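PDB 3D37: tail protein, 43 kDa from Neisseria meningitidis MC58, which is of unknown precise function but is probably a structural component of a phage-type tail baseplate. Local coordinates for residues 199-213 with 273-285. Sequence-based numbering, arbitrary orientation.
Sequences NIERMDIEWDTDNRF and WRLEGFTLTITVG
Met203 CE lies 3.6 Å from Ile282 CD1 between antiparallel strands 202-208 and 278-285. Met203 CG meets Leu280 CD1, which also touches Ile205 CG1. Ile205 CG2 reaches Phe278 CE1 at 3.5 Å. Phe278 sets its edge against the face of the Trp207 indole, a T-shaped pair with planes at 66°. Phe278 CG is anti to the backbone N (chi1 173°), which swings the ring across to Ile205 and Trp207. This face is the tight one, covered in part by Val303. Backbone hydrogen bonds run both ways in the pairs Arg202-Thr283 (one weak), Asp204-Thr281 and Glu206-Thr279.

The other face is polar and looser. Arg202 NH2 and Asp204 OD1 form a salt bridge (3.0 Å). A water sits 2.6 Å from Thr281 OG1, near Asp204 O and Glu206 OE2, but cannot serve every acceptor at once. Glu201 and Arg202 face Thr283 in a classic beta bulge. Past Asp208, Asn211 ND2 donates to Glu276 OE1 (2.8 Å). Asn211 CB and the edge of Phe213 lie over the Trp273 indole.

Strand 202-208 also pairs with a strand of the second subunit, so the sheet runs on. Apolar packing and backbone bonds thus hold the strands, while charge and water meet the polar face.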
ATOM      1  N   ASN A 199       4.214 -27.537  12.013  1.00 43.83           N
ATOM      2  CA  ASN A 199       5.137 -26.786  11.233  1.00 41.52           C
ATOM      3  C   ASN A 199       4.518 -26.188   9.934  1.00 40.05           C
ATOM      4  O   ASN A 199       5.144 -25.405   9.244  1.00 40.12           O
ATOM      5  CB  ASN A 199       6.272 -27.793  10.916  1.00 42.73           C
ATOM      6  CG  ASN A 199       5.795 -29.093  10.120  1.00 40.92           C
ATOM      7  OD1 ASN A 199       6.100 -29.131   8.938  1.00 51.66           O
ATOM      8  ND2 ASN A 199       5.170 -30.140  10.753  1.00 23.80           N
ATOM      9  N   ILE A 200       3.303 -26.588   9.590  1.00 37.32           N
ATOM     10  CA  ILE A 200       2.615 -26.032   8.402  1.00 36.46           C
ATOM     11  C   ILE A 200       2.359 -24.539   8.653  1.00 35.01           C
ATOM     12  O   ILE A 200       1.766 -24.186   9.661  1.00 31.85           O
ATOM     13  CB  ILE A 200       1.287 -26.795   8.116  1.00 35.89           C
ATOM     14  CG1 ILE A 200       1.597 -28.215   7.637  1.00 34.83           C
ATOM     15  CG2 ILE A 200       0.426 -26.071   7.111  1.00 34.86           C
ATOM     16  CD1 ILE A 200       0.404 -29.155   7.758  1.00 35.99           C
ATOM     17  N   GLU A 201       2.837 -23.694   7.748  1.00 33.66           N
ATOM     18  CA  GLU A 201       2.630 -22.247   7.813  1.00 35.74           C
ATOM     19  C   GLU A 201       1.322 -21.762   7.137  1.00 35.64           C
ATOM     20  O   GLU A 201       0.698 -20.803   7.574  1.00 33.84           O
ATOM     21  CB  GLU A 201       3.783 -21.534   7.146  1.00 34.47           C
ATOM     22  CG  GLU A 201       5.098 -21.735   7.861  1.00 39.20           C
ATOM     23  CD  GLU A 201       6.212 -20.965   7.152  1.00 43.22           C
ATOM     24  OE1 GLU A 201       5.963 -20.475   6.017  1.00 53.80           O
ATOM     25  OE2 GLU A 201       7.316 -20.841   7.717  1.00 52.75           O
ATOM     26  N   ARG A 202       0.892 -22.508   6.123  1.00 35.33           N
ATOM     27  CA  ARG A 202      -0.232 -22.152   5.353  1.00 36.74           C
ATOM     28  C   ARG A 202      -0.783 -23.437   4.688  1.00 35.56           C
ATOM     29  O   ARG A 202      -0.028 -24.329   4.214  1.00 33.01           O
ATOM     30  CB  ARG A 202       0.261 -21.000   4.468  1.00 37.01           C
ATOM     31  CG  ARG A 202      -0.397 -20.799   3.272  1.00 41.58           C
ATOM     32  CD  ARG A 202      -0.368 -19.341   2.773  1.00 44.19           C
ATOM     33  NE  ARG A 202      -1.726 -19.234   2.302  1.00 51.61           N
ATOM     34  CZ  ARG A 202      -2.665 -18.440   2.805  1.00 53.87           C
ATOM     35  NH1 ARG A 202      -2.358 -17.534   3.714  1.00 53.08           N
ATOM     36  NH2 ARG A 202      -3.913 -18.553   2.332  1.00 54.17           N
ATOM     37  N   MET A 203      -2.097 -23.596   4.771  1.00 35.06           N
ATOM     38  CA  MET A 203      -2.811 -24.739   4.190  1.00 36.49           C
ATOM     39  C   MET A 203      -3.956 -24.189   3.316  1.00 35.65           C
ATOM     40  O   MET A 203      -4.763 -23.385   3.813  1.00 35.12           O
ATOM     41  CB  MET A 203      -3.342 -25.635   5.306  1.00 36.92           C
ATOM     42  CG  MET A 203      -3.977 -26.925   4.799  1.00 39.75           C
ATOM     43  SD  MET A 203      -4.017 -28.195   6.103  1.00 44.52           S
ATOM     44  CE  MET A 203      -2.328 -28.654   6.164  1.00 44.02           C
ATOM     45  N   ASP A 204      -3.953 -24.522   2.018  1.00 33.79           N
ATOM     46  CA  ASP A 204      -5.021 -24.149   1.091  1.00 33.72           C
ATOM     47  C   ASP A 204      -5.616 -25.394   0.420  1.00 31.58           C
ATOM     48  O   ASP A 204      -4.890 -26.194  -0.146  1.00 30.27           O
ATOM     49  CB  ASP A 204      -4.520 -23.159   0.033  1.00 34.25           C
ATOM     50  CG  ASP A 204      -4.159 -21.806   0.615  1.00 38.19           C
ATOM     51  OD1 ASP A 204      -4.727 -21.351   1.649  1.00 45.54           O
ATOM     52  OD2 ASP A 204      -3.228 -21.202   0.072  1.00 44.01           O
ATOM     53  N   ILE A 205      -6.918 -25.579   0.538  1.00 30.07           N
ATOM     54  CA  ILE A 205      -7.603 -26.670  -0.104  1.00 32.25           C
ATOM     55  C   ILE A 205      -8.590 -26.123  -1.157  1.00 31.79           C
ATOM     56  O   ILE A 205      -9.290 -25.136  -0.917  1.00 29.36           O
ATOM     57  CB  ILE A 205      -8.344 -27.535   0.918  1.00 31.53           C
ATOM     58  CG1 ILE A 205      -7.432 -27.783   2.136  1.00 33.89           C
ATOM     59  CG2 ILE A 205      -8.914 -28.764   0.263  1.00 30.81           C
ATOM     60  CD1 ILE A 205      -7.786 -28.982   2.928  1.00 35.92           C
ATOM     61  N   GLU A 206      -8.579 -26.750  -2.327  1.00 31.71           N
ATOM     62  CA  GLU A 206      -9.473 -26.424  -3.407  1.00 34.42           C
ATOM     63  C   GLU A 206     -10.176 -27.629  -3.953  1.00 33.23           C
ATOM     64  O   GLU A 206      -9.538 -28.637  -4.300  1.00 30.69           O
ATOM     65  CB  GLU A 206      -8.721 -25.835  -4.577  1.00 35.01           C
ATOM     66  CG  GLU A 206      -7.825 -24.678  -4.245  1.00 39.92           C
ATOM     67  CD  GLU A 206      -7.085 -24.249  -5.490  1.00 43.44           C
ATOM     68  OE1 GLU A 206      -7.775 -23.615  -6.333  1.00 54.62           O
ATOM     69  OE2 GLU A 206      -5.865 -24.612  -5.666  1.00 54.21           O
ATOM     70  N   TRP A 207     -11.492 -27.501  -4.056  1.00 33.45           N
ATOM     71  CA  TRP A 207     -12.324 -28.487  -4.659  1.00 34.27           C
ATOM     72  C   TRP A 207     -13.031 -27.827  -5.839  1.00 34.02           C
ATOM     73  O   TRP A 207     -13.568 -26.704  -5.738  1.00 30.84           O
ATOM     74  CB  TRP A 207     -13.409 -28.935  -3.722  1.00 36.06           C
ATOM     75  CG  TRP A 207     -13.040 -29.563  -2.462  1.00 36.58           C
ATOM     76  CD1 TRP A 207     -13.012 -30.920  -2.193  1.00 38.67           C
ATOM     77  CD2 TRP A 207     -12.759 -28.907  -1.241  1.00 36.99           C
ATOM     78  NE1 TRP A 207     -12.701 -31.120  -0.865  1.00 37.66           N
ATOM     79  CE2 TRP A 207     -12.543 -29.904  -0.264  1.00 37.04           C
ATOM     80  CE3 TRP A 207     -12.642 -27.570  -0.872  1.00 38.87           C
ATOM     81  CZ2 TRP A 207     -12.224 -29.599   1.048  1.00 39.47           C
ATOM     82  CZ3 TRP A 207     -12.328 -27.267   0.431  1.00 38.59           C
ATOM     83  CH2 TRP A 207     -12.122 -28.280   1.381  1.00 39.20           C
ATOM     84  N   ASP A 208     -13.078 -28.565  -6.926  1.00 33.72           N
ATOM     85  CA  ASP A 208     -13.593 -28.070  -8.182  1.00 35.75           C
ATOM     86  C   ASP A 208     -14.368 -29.205  -8.852  1.00 35.71           C
ATOM     87  O   ASP A 208     -13.854 -30.295  -8.995  1.00 34.56           O
ATOM     88  CB  ASP A 208     -12.392 -27.651  -9.017  1.00 36.66           C
ATOM     89  CG  ASP A 208     -12.768 -27.126 -10.324  1.00 42.13           C
ATOM     90  OD1 ASP A 208     -13.404 -27.867 -11.083  1.00 46.05           O
ATOM     91  OD2 ASP A 208     -12.412 -25.962 -10.604  1.00 51.90           O
ATOM     92  N   THR A 209     -15.596 -28.940  -9.262  1.00 36.74           N
ATOM     93  CA  THR A 209     -16.450 -29.950  -9.873  1.00 37.24           C
ATOM     94  C   THR A 209     -16.619 -29.775 -11.400  1.00 37.52           C
ATOM     95  O   THR A 209     -17.505 -30.359 -12.022  1.00 36.94           O
ATOM     96  CB  THR A 209     -17.807 -29.928  -9.175  1.00 38.27           C
ATOM     97  OG1 THR A 209     -18.419 -28.647  -9.369  1.00 39.43           O
ATOM     98  CG2 THR A 209     -17.649 -30.153  -7.646  1.00 38.06           C
ATOM     99  N   ASP A 210     -15.754 -28.983 -12.011  1.00 38.17           N
ATOM    100  CA  ASP A 210     -15.783 -28.752 -13.450  1.00 39.33           C
ATOM    101  C   ASP A 210     -15.931 -30.010 -14.320  1.00 39.73           C
ATOM    102  O   ASP A 210     -16.689 -30.051 -15.295  1.00 39.46           O
ATOM    103  CB  ASP A 210     -14.445 -28.141 -13.858  1.00 40.67           C
ATOM    104  CG  ASP A 210     -14.565 -26.734 -14.311  1.00 46.23           C
ATOM    105  OD1 ASP A 210     -13.775 -25.903 -13.769  1.00 51.70           O
ATOM    106  OD2 ASP A 210     -15.417 -26.479 -15.234  1.00 53.23           O
ATOM    107  N   ASN A 211     -15.097 -30.992 -14.017  1.00 39.72           N
ATOM    108  CA  ASN A 211     -14.939 -32.160 -14.835  1.00 40.21           C
ATOM    109  C   ASN A 211     -15.440 -33.390 -14.100  1.00 40.25           C
ATOM    110  O   ASN A 211     -14.921 -34.480 -14.261  1.00 39.57           O
ATOM    111  CB  ASN A 211     -13.482 -32.272 -15.286  1.00 40.06           C
ATOM    112  CG  ASN A 211     -13.180 -31.367 -16.472  1.00 42.00           C
ATOM    113  OD1 ASN A 211     -14.008 -31.226 -17.391  1.00 46.90           O
ATOM    114  ND2 ASN A 211     -12.005 -30.775 -16.481  1.00 41.41           N
ATOM    115  N   ARG A 212     -16.468 -33.178 -13.289  1.00 41.73           N
ATOM    116  CA  ARG A 212     -17.161 -34.248 -12.624  1.00 42.80           C
ATOM    117  C   ARG A 212     -18.477 -34.466 -13.363  1.00 43.82           C
ATOM    118  O   ARG A 212     -19.434 -33.678 -13.259  1.00 44.46           O
ATOM    119  CB  ARG A 212     -17.408 -33.908 -11.163  1.00 43.27           C
ATOM    120  CG  ARG A 212     -18.245 -34.990 -10.455  1.00 44.03           C
ATOM    121  CD  ARG A 212     -18.011 -35.008  -8.920  1.00 45.26           C
ATOM    122  NE  ARG A 212     -18.936 -34.135  -8.198  1.00 50.41           N
ATOM    123  CZ  ARG A 212     -20.190 -34.465  -7.852  1.00 52.24           C
ATOM    124  NH1 ARG A 212     -20.961 -33.602  -7.176  1.00 47.81           N
ATOM    125  NH2 ARG A 212     -20.684 -35.669  -8.178  1.00 53.55           N
ATOM    126  N   PHE A 213     -18.510 -35.544 -14.132  1.00 43.60           N
ATOM    127  CA  PHE A 213     -19.604 -35.809 -15.018  1.00 43.91           C
ATOM    128  C   PHE A 213     -20.474 -36.928 -14.451  1.00 44.32           C
ATOM    129  O   PHE A 213     -20.004 -37.744 -13.637  1.00 44.45           O
ATOM    130  CB  PHE A 213     -19.035 -36.152 -16.385  1.00 43.60           C
ATOM    131  CG  PHE A 213     -18.152 -35.074 -16.939  1.00 43.24           C
ATOM    132  CD1 PHE A 213     -18.686 -33.851 -17.296  1.00 42.82           C
ATOM    133  CD2 PHE A 213     -16.805 -35.273 -17.097  1.00 43.94           C
ATOM    134  CE1 PHE A 213     -17.886 -32.853 -17.799  1.00 42.65           C
ATOM    135  CE2 PHE A 213     -15.996 -34.274 -17.615  1.00 43.72           C
ATOM    136  CZ  PHE A 213     -16.540 -33.067 -17.968  1.00 42.94           C
ATOM    137  N   TRP A 273      -9.285 -36.408 -14.529  1.00 28.52           N
ATOM    138  CA  TRP A 273     -10.335 -35.501 -14.107  1.00 29.34           C
ATOM    139  C   TRP A 273     -10.477 -35.485 -12.576  1.00 28.98           C
ATOM    140  O   TRP A 273     -10.680 -34.431 -11.945  1.00 26.97           O
ATOM    141  CB  TRP A 273     -11.653 -35.879 -14.757  1.00 30.67           C
ATOM    142  CG  TRP A 273     -11.731 -35.509 -16.185  1.00 31.81           C
ATOM    143  CD1 TRP A 273     -11.034 -34.515 -16.804  1.00 32.89           C
ATOM    144  CD2 TRP A 273     -12.583 -36.092 -17.183  1.00 32.14           C
ATOM    145  NE1 TRP A 273     -11.383 -34.449 -18.136  1.00 33.95           N
ATOM    146  CE2 TRP A 273     -12.329 -35.406 -18.398  1.00 32.74           C
ATOM    147  CE3 TRP A 273     -13.518 -37.135 -17.176  1.00 31.82           C
ATOM    148  CZ2 TRP A 273     -12.983 -35.719 -19.596  1.00 34.03           C
ATOM    149  CZ3 TRP A 273     -14.176 -37.452 -18.369  1.00 33.24           C
ATOM    150  CH2 TRP A 273     -13.898 -36.743 -19.569  1.00 33.17           C
ATOM    151  N   ARG A 274     -10.361 -36.672 -11.981  1.00 29.05           N
ATOM    152  CA  ARG A 274     -10.533 -36.793 -10.539  1.00 29.83           C
ATOM    153  C   ARG A 274      -9.421 -36.017  -9.812  1.00 27.60           C
ATOM    154  O   ARG A 274      -9.643 -35.417  -8.817  1.00 27.70           O
ATOM    155  CB  ARG A 274     -10.529 -38.280 -10.170  1.00 30.24           C
ATOM    156  CG  ARG A 274     -10.422 -38.574  -8.683  1.00 31.04           C
ATOM    157  CD  ARG A 274     -10.528 -40.106  -8.415  1.00 33.39           C
ATOM    158  NE  ARG A 274     -10.743 -40.315  -6.986  1.00 37.42           N
ATOM    159  CZ  ARG A 274     -11.108 -41.473  -6.427  1.00 41.47           C
ATOM    160  NH1 ARG A 274     -11.302 -42.568  -7.149  1.00 42.46           N
ATOM    161  NH2 ARG A 274     -11.279 -41.523  -5.108  1.00 43.49           N
ATOM    162  N   LEU A 275      -8.207 -36.083 -10.316  1.00 27.74           N
ATOM    163  CA  LEU A 275      -7.092 -35.318  -9.761  1.00 28.29           C
ATOM    164  C   LEU A 275      -7.301 -33.821  -9.850  1.00 28.78           C
ATOM    165  O   LEU A 275      -6.953 -33.069  -8.906  1.00 26.64           O
ATOM    166  CB  LEU A 275      -5.790 -35.694 -10.451  1.00 28.35           C
ATOM    167  CG  LEU A 275      -5.246 -37.034 -10.011  1.00 27.13           C
ATOM    168  CD1 LEU A 275      -4.245 -37.630 -11.094  1.00 32.49           C
ATOM    169  CD2 LEU A 275      -4.630 -36.916  -8.602  1.00 24.40           C
ATOM    170  N   GLU A 276      -7.849 -33.372 -10.986  1.00 29.72           N
ATOM    171  CA  GLU A 276      -8.133 -31.942 -11.177  1.00 31.43           C
ATOM    172  C   GLU A 276      -9.115 -31.380 -10.179  1.00 31.05           C
ATOM    173  O   GLU A 276      -9.129 -30.184  -9.948  1.00 33.02           O
ATOM    174  CB  GLU A 276      -8.711 -31.684 -12.576  1.00 32.05           C
ATOM    175  CG  GLU A 276      -7.709 -31.629 -13.682  1.00 33.34           C
ATOM    176  CD  GLU A 276      -8.405 -31.732 -15.043  1.00 35.45           C
ATOM    177  OE1 GLU A 276      -9.585 -31.307 -15.128  1.00 43.75           O
ATOM    178  OE2 GLU A 276      -7.791 -32.244 -16.007  1.00 40.80           O
ATOM    179  N   GLY A 277      -9.951 -32.242  -9.612  1.00 30.71           N
ATOM    180  CA  GLY A 277     -10.988 -31.839  -8.717  1.00 30.21           C
ATOM    181  C   GLY A 277     -10.563 -31.505  -7.312  1.00 30.54           C
ATOM    182  O   GLY A 277     -11.346 -30.895  -6.579  1.00 29.49           O
ATOM    183  N   PHE A 278      -9.332 -31.862  -6.915  1.00 29.97           N
ATOM    184  CA  PHE A 278      -8.911 -31.621  -5.517  1.00 29.85           C
ATOM    185  C   PHE A 278      -7.424 -31.293  -5.483  1.00 28.88           C
ATOM    186  O   PHE A 278      -6.620 -32.010  -6.078  1.00 26.59           O
ATOM    187  CB  PHE A 278      -9.235 -32.836  -4.611  1.00 30.86           C
ATOM    188  CG  PHE A 278      -8.670 -32.721  -3.219  1.00 31.60           C
ATOM    189  CD1 PHE A 278      -9.399 -32.152  -2.204  1.00 33.96           C
ATOM    190  CD2 PHE A 278      -7.399 -33.189  -2.941  1.00 35.17           C
ATOM    191  CE1 PHE A 278      -8.914 -32.044  -0.964  1.00 35.44           C
ATOM    192  CE2 PHE A 278      -6.891 -33.082  -1.692  1.00 35.77           C
ATOM    193  CZ  PHE A 278      -7.640 -32.505  -0.695  1.00 36.45           C
ATOM    194  N   THR A 279      -7.079 -30.205  -4.798  1.00 29.13           N
ATOM    195  CA  THR A 279      -5.667 -29.855  -4.542  1.00 29.88           C
ATOM    196  C   THR A 279      -5.530 -29.390  -3.100  1.00 28.94           C
ATOM    197  O   THR A 279      -6.318 -28.574  -2.635  1.00 29.73           O
ATOM    198  CB  THR A 279      -5.147 -28.705  -5.479  1.00 29.89           C
ATOM    199  OG1 THR A 279      -5.573 -28.978  -6.817  1.00 32.98           O
ATOM    200  CG2 THR A 279      -3.590 -28.598  -5.408  1.00 28.89           C
ATOM    201  N   LEU A 280      -4.532 -29.934  -2.411  1.00 28.65           N
ATOM    202  CA  LEU A 280      -4.085 -29.485  -1.099  1.00 27.94           C
ATOM    203  C   LEU A 280      -2.726 -28.841  -1.287  1.00 27.35           C
ATOM    204  O   LEU A 280      -1.788 -29.518  -1.703  1.00 26.94           O
ATOM    205  CB  LEU A 280      -3.983 -30.680  -0.167  1.00 28.24           C
ATOM    206  CG  LEU A 280      -3.351 -30.477   1.219  1.00 28.04           C
ATOM    207  CD1 LEU A 280      -4.134 -29.532   2.084  1.00 26.87           C
ATOM    208  CD2 LEU A 280      -3.157 -31.901   1.886  1.00 27.88           C
ATOM    209  N   THR A 281      -2.637 -27.537  -1.066  1.00 26.98           N
ATOM    210  CA  THR A 281      -1.374 -26.773  -1.156  1.00 27.57           C
ATOM    211  C   THR A 281      -0.879 -26.398   0.239  1.00 28.05           C
ATOM    212  O   THR A 281      -1.523 -25.637   0.972  1.00 28.51           O
ATOM    213  CB  THR A 281      -1.528 -25.507  -2.069  1.00 26.94           C
ATOM    214  OG1 THR A 281      -2.141 -25.895  -3.301  1.00 29.16           O
ATOM    215  CG2 THR A 281      -0.221 -24.902  -2.393  1.00 27.97           C
ATOM    216  N   ILE A 282       0.238 -27.002   0.652  1.00 28.26           N
ATOM    217  CA  ILE A 282       0.827 -26.702   1.954  1.00 27.99           C
ATOM    218  C   ILE A 282       2.095 -25.883   1.792  1.00 28.52           C
ATOM    219  O   ILE A 282       2.955 -26.188   0.969  1.00 28.50           O
ATOM    220  CB  ILE A 282       1.116 -28.013   2.711  1.00 29.30           C
ATOM    221  CG1 ILE A 282      -0.213 -28.654   3.106  1.00 29.13           C
ATOM    222  CG2 ILE A 282       2.087 -27.758   3.922  1.00 27.60           C
ATOM    223  CD1 ILE A 282      -0.114 -30.022   3.693  1.00 26.29           C
ATOM    224  N   THR A 283       2.230 -24.837   2.587  1.00 28.35           N
ATOM    225  CA  THR A 283       3.447 -24.088   2.624  1.00 28.25           C
ATOM    226  C   THR A 283       4.205 -24.362   3.968  1.00 28.53           C
ATOM    227  O   THR A 283       3.574 -24.325   5.048  1.00 27.11           O
ATOM    228  CB  THR A 283       3.149 -22.580   2.428  1.00 30.01           C
ATOM    229  OG1 THR A 283       2.377 -22.405   1.213  1.00 32.20           O
ATOM    230  CG2 THR A 283       4.453 -21.804   2.332  1.00 29.23           C
ATOM    231  N   VAL A 284       5.512 -24.686   3.839  1.00 27.77           N
ATOM    232  CA  VAL A 284       6.422 -24.993   4.936  1.00 27.52           C
ATOM    233  C   VAL A 284       7.630 -24.100   4.885  1.00 27.70           C
ATOM    234  O   VAL A 284       7.976 -23.555   3.850  1.00 27.66           O
ATOM    235  CB  VAL A 284       6.844 -26.482   5.047  1.00 27.18           C
ATOM    236  CG1 VAL A 284       5.672 -27.330   5.460  1.00 26.23           C
ATOM    237  CG2 VAL A 284       7.523 -26.994   3.725  1.00 25.21           C
ATOM    238  N   GLY A 285       8.270 -23.901   6.045  1.00 28.50           N
ATOM    239  CA  GLY A 285       9.491 -23.107   6.077  1.00 27.48           C
ATOM    240  C   GLY A 285      10.603 -24.073   5.663  1.00 27.30           C
ATOM    241  O   GLY A 285      10.483 -25.245   5.879  1.00 26.80           O
TER
HETATM  242  O   HOH W   1       7.430 -24.823   8.498  1.00 34.78           O
HETATM  243  O   HOH W   2      -4.766 -25.931  -3.145  1.00 27.76           O
HETATM  244  O   HOH W   3      -8.352 -28.504  -7.439  1.00 41.17           O